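Local coordinates for A-type flavoprotein (Giardia intestinalis, PDB 2Q9U) that probably scavenges dioxygen, passing electrons from bound flavin mononucleotide to a diiron centre where the gas would be reduced, at residues Asn84-Asp89 against Lys110-His115; Phe106-Lys111 against Ala125-Val130; Thr337-Lys342 against Cys368-Tyr373. All blocks are in the same frame, centred on the assembly; numbering follows the deposited sequence.

Contact 1 (Asn84-Asp89 against Lys110-His115); sequences NHAEGD and KKCQEH. With FEO (mu-oxo-diiron), chain G.
His85 faces two ways: its NE2 binds the iron FE2 of the mu-oxo-diiron group at 2.3 Å, while its backbone N lies 3.9 Å from Cys112 SG on the helix behind it. The residue opens the His-x-Glu-x-Asp-His metal motif of the metallo-beta-lactamase-like fold, here in its flavodiiron form. Glu87 OE1 joins the same iron FE2 at 2.1 Å, reached by a chain that is extended beyond CG. Asp89 OD2 instead takes the iron FE1, also at 2.1 Å. His152 completes the protein ligands of the iron FE2, His90 and His230 those of the iron FE1, and the carboxylate of Asp171 spans both metals.

Helix 110-120 supplies no metal ligand from 110-115, and no direct hydrogen bond joins it to the loop; the direct contacts are van der Waals, Cys112 SG against the loop backbone and Ala86 CB against His115. The loop and helix backbones come nearest at Ala86 and Cys112, whose CA atoms are 5.9 Å apart. With chi1 at -172°, Cys112 places SG beside its own carbonyl carbon, where the sulfur lies against the backbone from Asn84 to Ala86.

His115 directs its CB to the loop and its ring away from it, yet both histidines are tied to one carboxylate: His85 ND1 hydrogen-bonds to Asp155 OD1 and His115 ND1 to Asp155 OD2, which probably fixes the rotation of the metal-binding imidazole. A second subunit contributes too, since Tyr267 of that chain hydrogen-bonds through OH to Glu87 OE2. The backbone of the motif folds over its own histidine, with Glu87 N 4.0 Å above the centre of the His85 ring. Closest of all across the contact, Ala86 CB meets His115 CB at 3.6 Å.

Contact 2 (Phe106-Lys111 against Ala125-Val130); sequences FVCTKK and ATWLIV
This contact pairs the two parallel strands of a beta-alpha-beta unit, strand 105-108, helix 110-120 and strand 127-129, at the edge of a mixed sheet in the metallo-beta-lactamase-like domain. The segment axes of 106-108 and 127-129 pass 4.7 Å apart at an angle of 18°. Four hydrogen bonds lace segments 106-111 and 125-130 in the staggered pattern of parallel strands: Phe106 N to Thr126 O at 2.7 Å, nearly straight at 168°; Leu128 N to Phe106 O at 2.8 Å; Cys108 N to Leu128 O at 3.2 Å; and Val130 N to Cys108 O at 2.9 Å.

Phe106, Cys108, Trp127 and Ile129 share one face of the sheet, where Gln113 of helix 110-120 packs on Cys108, Trp127 and Ile129. A chi1 of 56° sets Cys108 SG between its backbone N and carbonyl carbon, bringing the sulfur to Trp127 CZ3 at 3.7 Å. This sulfur-aromatic contact is oblique to the six-membered ring. Beside it, Phe106 CB comes obliquely to the same ring, near CE3 and CZ3. Val107 and Leu128 lie on the other face, and just past the bridged residues Val107 CG1 meets Val130 CG1 at 3.6 Å, the two side chains crossing at about a right angle.

Thr109 is the N-cap of the helix, its OG1 bonding weakly to Cys112 N. At this turn Ile129 CG2 packs against the Lys110 backbone, and a water accepts from Lys110 N at 2.9 Å while donating to Val130 O.

Contact 3 (Thr337-Lys342 against Cys368-Tyr373); sequences TLIKGK and CKADVY
Lys340 and Lys369 run side by side and point the same way, Lys340 NZ lying 3.8 Å from Lys369 CD. Bends at chi3 and chi4 of Lys340, and at chi2 and chi4 of Lys369, leave the two NZ atoms 5.4 Å apart. Lys369 NZ is hydrogen-bonded to Asp366 O and Gly367 O at the end of helix 356-367, which probably offsets the like charges.

Ile339 approaches the other segment through one branch. Its chi1 of 69° places CG1 between backbone N and carbonyl carbon, so that CG1 meets Cys368 CB at 3.7 Å, and CD1 lies between Cys368 and Ala370 CB, 4.1 Å from the latter.

Two main-chain hydrogen bonds join the loops directly. Gly341 N, in the type II turn Ile339-Lys342, gives Lys369 O an almost straight bond of 2.9 Å (173°). Asp371 N donates to Lys342 O at 2.8 Å, and a water donates to both Gly341 O and Asp371 OD2.

Both loops lead from a helix into a parallel strand, 344-350 and 378-381 respectively, as the helix-to-strand connections of a flavodoxin-like alpha/beta fold do.

How the contacts relate
Followed from the N terminus, contacts 1 and 2 interlock: the chain leaves 84-89, opens contact 2 at 106-111, closes contact 1 at 110-115 and closes contact 2 at 125-130. Their loops therefore cross, sharing Lys110 and Lys111 at the start of helix 110-120. That helix joins the diiron-binding loop to the edge of its sheet, and Gln113 provides the touch, its NE2 lying 3.3 Å from Trp127 CG. Contact 3 follows in series in the flavodoxin-like part, closing the loop from 337-342 to 368-373. Its nearest atoms are about 17 Å from contact 1 and about 21 Å from contact 2.

Contact 1 (Asn84-Asp89 against Lys110-His115)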
# COMPACT_ATOMS: atom_id res chain seq x y z
N ASN A 84 13.10 30.81 9.93
CA ASN A 84 12.50 30.60 11.24
C ASN A 84 12.94 29.28 11.84
O ASN A 84 12.73 29.05 13.03
CB ASN A 84 10.97 30.57 11.10
CG ASN A 84 10.39 31.95 10.86
OD1 ASN A 84 9.67 32.17 9.86
ND2 ASN A 84 10.67 32.87 11.75
N HIS A 85 13.47 28.38 11.00
CA HIS A 85 13.58 26.94 11.35
C HIS A 85 14.51 26.28 10.31
O HIS A 85 14.45 26.64 9.14
CB HIS A 85 12.15 26.37 11.32
CG HIS A 85 11.99 24.93 11.71
ND1 HIS A 85 12.69 24.32 12.73
CD2 HIS A 85 11.10 24.01 11.27
CE1 HIS A 85 12.30 23.07 12.85
NE2 HIS A 85 11.32 22.85 11.99
N ALA A 86 15.37 25.36 10.73
CA ALA A 86 16.38 24.83 9.83
C ALA A 86 15.99 23.48 9.22
O ALA A 86 16.73 22.94 8.39
CB ALA A 86 17.73 24.70 10.57
N GLU A 87 14.85 22.93 9.62
CA GLU A 87 14.40 21.64 9.08
C GLU A 87 14.27 21.70 7.56
O GLU A 87 13.87 22.74 6.98
CB GLU A 87 13.11 21.15 9.76
CG GLU A 87 12.87 19.63 9.56
CD GLU A 87 11.62 19.15 10.22
OE1 GLU A 87 11.19 19.80 11.20
OE2 GLU A 87 11.05 18.15 9.74
N GLY A 88 14.65 20.59 6.90
CA GLY A 88 14.70 20.51 5.43
C GLY A 88 13.46 20.96 4.67
O GLY A 88 13.57 21.54 3.59
N ASP A 89 12.28 20.69 5.21
CA ASP A 89 11.06 21.08 4.53
C ASP A 89 10.92 22.60 4.32
O ASP A 89 10.23 23.01 3.40
CB ASP A 89 9.80 20.48 5.17
CG ASP A 89 9.66 20.77 6.66
OD1 ASP A 89 10.67 20.84 7.38
OD2 ASP A 89 8.51 20.92 7.13
N LYS A 110 20.91 32.59 16.47
CA LYS A 110 22.19 31.90 16.49
C LYS A 110 22.02 30.38 16.34
O LYS A 110 22.73 29.73 15.55
CB LYS A 110 22.97 32.25 17.76
CG LYS A 110 24.35 31.59 17.84
CD LYS A 110 25.21 31.84 16.60
CE LYS A 110 26.12 33.04 16.75
NZ LYS A 110 26.89 33.27 15.49
N LYS A 111 21.06 29.83 17.07
CA LYS A 111 20.80 28.40 16.99
C LYS A 111 20.40 27.99 15.57
O LYS A 111 20.86 26.96 15.06
CB LYS A 111 19.76 27.97 18.03
CG LYS A 111 19.56 26.47 18.10
CD LYS A 111 20.84 25.74 18.58
CE LYS A 111 20.91 25.72 20.08
NZ LYS A 111 22.04 24.88 20.52
N CYS A 112 19.56 28.81 14.93
CA CYS A 112 19.14 28.52 13.56
C CYS A 112 20.34 28.57 12.61
O CYS A 112 20.52 27.67 11.82
CB CYS A 112 17.99 29.42 13.11
SG CYS A 112 17.30 28.93 11.51
N GLN A 113 21.18 29.60 12.72
CA GLN A 113 22.38 29.69 11.88
C GLN A 113 23.30 28.47 12.02
O GLN A 113 23.74 27.91 11.01
CB GLN A 113 23.16 30.98 12.16
CG GLN A 113 24.47 31.11 11.35
CD GLN A 113 25.46 32.04 12.01
OE1 GLN A 113 25.59 32.04 13.24
NE2 GLN A 113 26.15 32.86 11.21
N GLU A 114 23.58 28.07 13.25
CA GLU A 114 24.38 26.86 13.52
C GLU A 114 23.82 25.62 12.81
O GLU A 114 24.57 24.85 12.20
CB GLU A 114 24.47 26.63 15.03
CG GLU A 114 25.37 27.68 15.70
CD GLU A 114 25.34 27.68 17.22
OE1 GLU A 114 24.43 27.09 17.83
OE2 GLU A 114 26.28 28.28 17.80
N HIS A 115 22.50 25.44 12.88
CA HIS A 115 21.86 24.27 12.28
C HIS A 115 21.84 24.37 10.74
O HIS A 115 22.11 23.38 10.06
CB HIS A 115 20.45 24.03 12.87
CG HIS A 115 20.45 23.59 14.31
ND1 HIS A 115 19.31 23.53 15.07
CD2 HIS A 115 21.47 23.22 15.13
CE1 HIS A 115 19.61 23.14 16.30
NE2 HIS A 115 20.92 22.94 16.36
FE1 FEO G . 7.72 21.84 8.80
FE2 FEO G . 9.70 21.27 11.57
O FEO G . 9.38 21.60 9.57

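Contact 2 (Phe106-Lys111 against Ala125-Val130)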
# COMPACT_ATOMS: atom_id res chain seq x y z
N PHE A 106 21.02 36.63 5.25
CA PHE A 106 20.19 35.60 5.88
C PHE A 106 20.02 35.97 7.34
O PHE A 106 21.01 36.20 8.05
CB PHE A 106 20.81 34.21 5.66
CG PHE A 106 20.64 33.71 4.27
CD1 PHE A 106 19.48 33.02 3.90
CD2 PHE A 106 21.59 34.01 3.29
CE1 PHE A 106 19.29 32.60 2.57
CE2 PHE A 106 21.42 33.61 1.98
CZ PHE A 106 20.25 32.90 1.61
N VAL A 107 18.76 36.08 7.77
CA VAL A 107 18.41 36.61 9.08
C VAL A 107 17.81 35.49 9.90
O VAL A 107 16.80 34.90 9.51
CB VAL A 107 17.35 37.73 8.97
CG1 VAL A 107 16.97 38.26 10.34
CG2 VAL A 107 17.81 38.87 8.05
N CYS A 108 18.42 35.20 11.05
CA CYS A 108 17.93 34.15 11.92
C CYS A 108 18.62 34.24 13.26
O CYS A 108 19.54 35.05 13.45
CB CYS A 108 18.21 32.78 11.27
SG CYS A 108 19.98 32.49 10.86
N THR A 109 18.19 33.40 14.19
CA THR A 109 18.80 33.32 15.52
C THR A 109 20.12 32.53 15.41
O THR A 109 20.39 31.87 14.41
CB THR A 109 17.88 32.59 16.51
OG1 THR A 109 17.64 31.26 16.04
CG2 THR A 109 16.53 33.32 16.71
N LYS A 110 20.91 32.59 16.47
CA LYS A 110 22.19 31.90 16.49
C LYS A 110 22.02 30.38 16.34
O LYS A 110 22.73 29.73 15.55
CB LYS A 110 22.97 32.25 17.76
CG LYS A 110 24.35 31.59 17.84
CD LYS A 110 25.21 31.84 16.60
CE LYS A 110 26.12 33.04 16.75
NZ LYS A 110 26.89 33.27 15.49
N LYS A 111 21.06 29.83 17.07
CA LYS A 111 20.80 28.40 16.99
C LYS A 111 20.40 27.99 15.57
O LYS A 111 20.86 26.96 15.06
CB LYS A 111 19.76 27.97 18.03
CG LYS A 111 19.56 26.47 18.10
CD LYS A 111 20.84 25.74 18.58
CE LYS A 111 20.91 25.72 20.08
NZ LYS A 111 22.04 24.88 20.52
N ALA A 125 27.52 32.62 2.72
CA ALA A 125 26.37 33.45 3.12
C ALA A 125 26.76 34.64 4.01
O ALA A 125 27.68 34.54 4.84
CB ALA A 125 25.31 32.60 3.82
N THR A 126 26.02 35.74 3.83
CA THR A 126 26.05 36.90 4.74
C THR A 126 24.90 36.76 5.73
O THR A 126 23.74 36.58 5.32
CB THR A 126 25.93 38.24 3.96
OG1 THR A 126 27.03 38.35 3.07
CG2 THR A 126 25.94 39.46 4.88
N TRP A 127 25.22 36.83 7.02
CA TRP A 127 24.27 36.58 8.08
C TRP A 127 23.98 37.84 8.88
O TRP A 127 24.82 38.73 9.01
CB TRP A 127 24.85 35.53 9.04
CG TRP A 127 25.21 34.22 8.40
CD1 TRP A 127 26.43 33.82 7.92
CD2 TRP A 127 24.32 33.12 8.20
NE1 TRP A 127 26.35 32.54 7.41
CE2 TRP A 127 25.07 32.08 7.58
CE3 TRP A 127 22.95 32.91 8.46
CZ2 TRP A 127 24.49 30.86 7.22
CZ3 TRP A 127 22.38 31.68 8.12
CH2 TRP A 127 23.15 30.67 7.50
N LEU A 128 22.76 37.92 9.40
CA LEU A 128 22.42 38.86 10.45
C LEU A 128 21.79 38.03 11.55
O LEU A 128 20.68 37.49 11.37
CB LEU A 128 21.45 39.94 9.96
CG LEU A 128 20.93 40.90 11.03
CD1 LEU A 128 22.07 41.66 11.74
CD2 LEU A 128 19.90 41.86 10.43
N ILE A 129 22.49 37.91 12.67
CA ILE A 129 21.98 37.16 13.82
C ILE A 129 21.08 38.02 14.71
O ILE A 129 21.48 39.11 15.19
CB ILE A 129 23.12 36.51 14.64
CG1 ILE A 129 24.00 35.58 13.76
CG2 ILE A 129 22.55 35.76 15.86
CD1 ILE A 129 23.23 34.59 12.84
N VAL A 130 19.85 37.53 14.92
CA VAL A 130 18.82 38.27 15.66
C VAL A 130 18.46 37.53 16.93
O VAL A 130 18.79 36.35 17.07
CB VAL A 130 17.56 38.53 14.79
CG1 VAL A 130 17.91 39.43 13.59
CG2 VAL A 130 16.92 37.20 14.32
O HOH W 1 20.20 34.74 18.35

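Contact 3 (Thr337-Lys342 against Cys368-Tyr373)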
# COMPACT_ATOMS: atom_id res chain seq x y z
N THR A 337 3.88 11.55 24.38
CA THR A 337 3.28 11.79 25.73
C THR A 337 1.74 11.94 25.74
O THR A 337 1.15 12.36 26.75
CB THR A 337 3.92 13.04 26.50
OG1 THR A 337 3.42 14.27 25.95
CG2 THR A 337 5.44 13.03 26.42
N LEU A 338 1.10 11.54 24.63
CA LEU A 338 -0.33 11.75 24.40
C LEU A 338 -1.27 11.11 25.40
O LEU A 338 -2.39 11.57 25.56
CB LEU A 338 -0.69 11.25 23.00
CG LEU A 338 0.10 11.94 21.88
CD1 LEU A 338 -0.15 11.20 20.55
CD2 LEU A 338 -0.26 13.40 21.79
N ILE A 339 -0.84 10.05 26.08
CA ILE A 339 -1.75 9.43 27.05
C ILE A 339 -1.24 9.50 28.49
O ILE A 339 -1.78 8.84 29.39
CB ILE A 339 -2.14 7.96 26.68
CG1 ILE A 339 -0.93 7.01 26.80
CG2 ILE A 339 -2.86 7.90 25.30
CD1 ILE A 339 -1.27 5.52 26.62
N LYS A 340 -0.23 10.33 28.73
CA LYS A 340 0.27 10.52 30.09
C LYS A 340 -0.90 10.95 30.99
O LYS A 340 -1.64 11.88 30.64
CB LYS A 340 1.39 11.56 30.07
CG LYS A 340 1.98 11.92 31.41
CD LYS A 340 3.03 13.02 31.21
CE LYS A 340 4.28 12.49 30.49
NZ LYS A 340 5.22 11.86 31.47
N GLY A 341 -1.07 10.26 32.12
CA GLY A 341 -2.15 10.55 33.09
C GLY A 341 -3.54 10.01 32.75
O GLY A 341 -4.44 10.13 33.57
N LYS A 342 -3.70 9.42 31.56
CA LYS A 342 -5.03 9.02 31.05
C LYS A 342 -5.40 7.60 31.46
O LYS A 342 -4.52 6.73 31.48
CB LYS A 342 -5.12 9.14 29.52
CG LYS A 342 -4.84 10.56 29.01
CD LYS A 342 -5.33 10.71 27.58
CE LYS A 342 -5.15 12.12 27.05
NZ LYS A 342 -5.69 12.24 25.67
N CYS A 368 4.47 4.98 29.01
CA CYS A 368 3.56 6.10 28.70
C CYS A 368 3.11 6.90 29.92
O CYS A 368 2.55 7.98 29.77
CB CYS A 368 2.33 5.61 27.93
SG CYS A 368 2.74 4.79 26.39
N LYS A 369 3.33 6.34 31.11
CA LYS A 369 2.82 6.92 32.35
C LYS A 369 1.31 7.22 32.34
O LYS A 369 0.84 8.26 32.84
CB LYS A 369 3.70 8.09 32.78
CG LYS A 369 5.07 7.52 33.22
CD LYS A 369 6.19 8.43 32.90
CE LYS A 369 7.49 7.68 32.96
NZ LYS A 369 7.97 7.25 31.63
N ALA A 370 0.56 6.27 31.79
CA ALA A 370 -0.88 6.30 31.80
C ALA A 370 -1.37 5.85 33.19
O ALA A 370 -0.62 5.27 33.98
CB ALA A 370 -1.44 5.38 30.71
N ASP A 371 -2.64 6.15 33.45
CA ASP A 371 -3.37 5.66 34.62
C ASP A 371 -3.87 4.23 34.37
O ASP A 371 -5.01 4.00 33.92
CB ASP A 371 -4.52 6.64 34.91
CG ASP A 371 -5.42 6.21 36.07
OD1 ASP A 371 -5.08 5.25 36.79
OD2 ASP A 371 -6.48 6.86 36.26
N VAL A 372 -2.99 3.26 34.62
CA VAL A 372 -3.33 1.86 34.39
C VAL A 372 -4.02 1.34 35.67
O VAL A 372 -3.40 0.76 36.55
CB VAL A 372 -2.13 0.99 33.97
CG1 VAL A 372 -2.60 -0.43 33.57
CG2 VAL A 372 -1.35 1.65 32.80
N TYR A 373 -5.32 1.58 35.75
CA TYR A 373 -6.11 1.30 36.94
C TYR A 373 -6.37 -0.19 37.20
O TYR A 373 -6.66 -0.60 38.33
CB TYR A 373 -7.43 2.06 36.85
CG TYR A 373 -8.23 1.68 35.62
CD1 TYR A 373 -8.04 2.35 34.41
CD2 TYR A 373 -9.15 0.63 35.67
CE1 TYR A 373 -8.75 2.00 33.27
CE2 TYR A 373 -9.88 0.26 34.53
CZ TYR A 373 -9.67 0.96 33.33
OH TYR A 373 -10.39 0.61 32.21
O HOH W 2 -6.64 9.22 34.95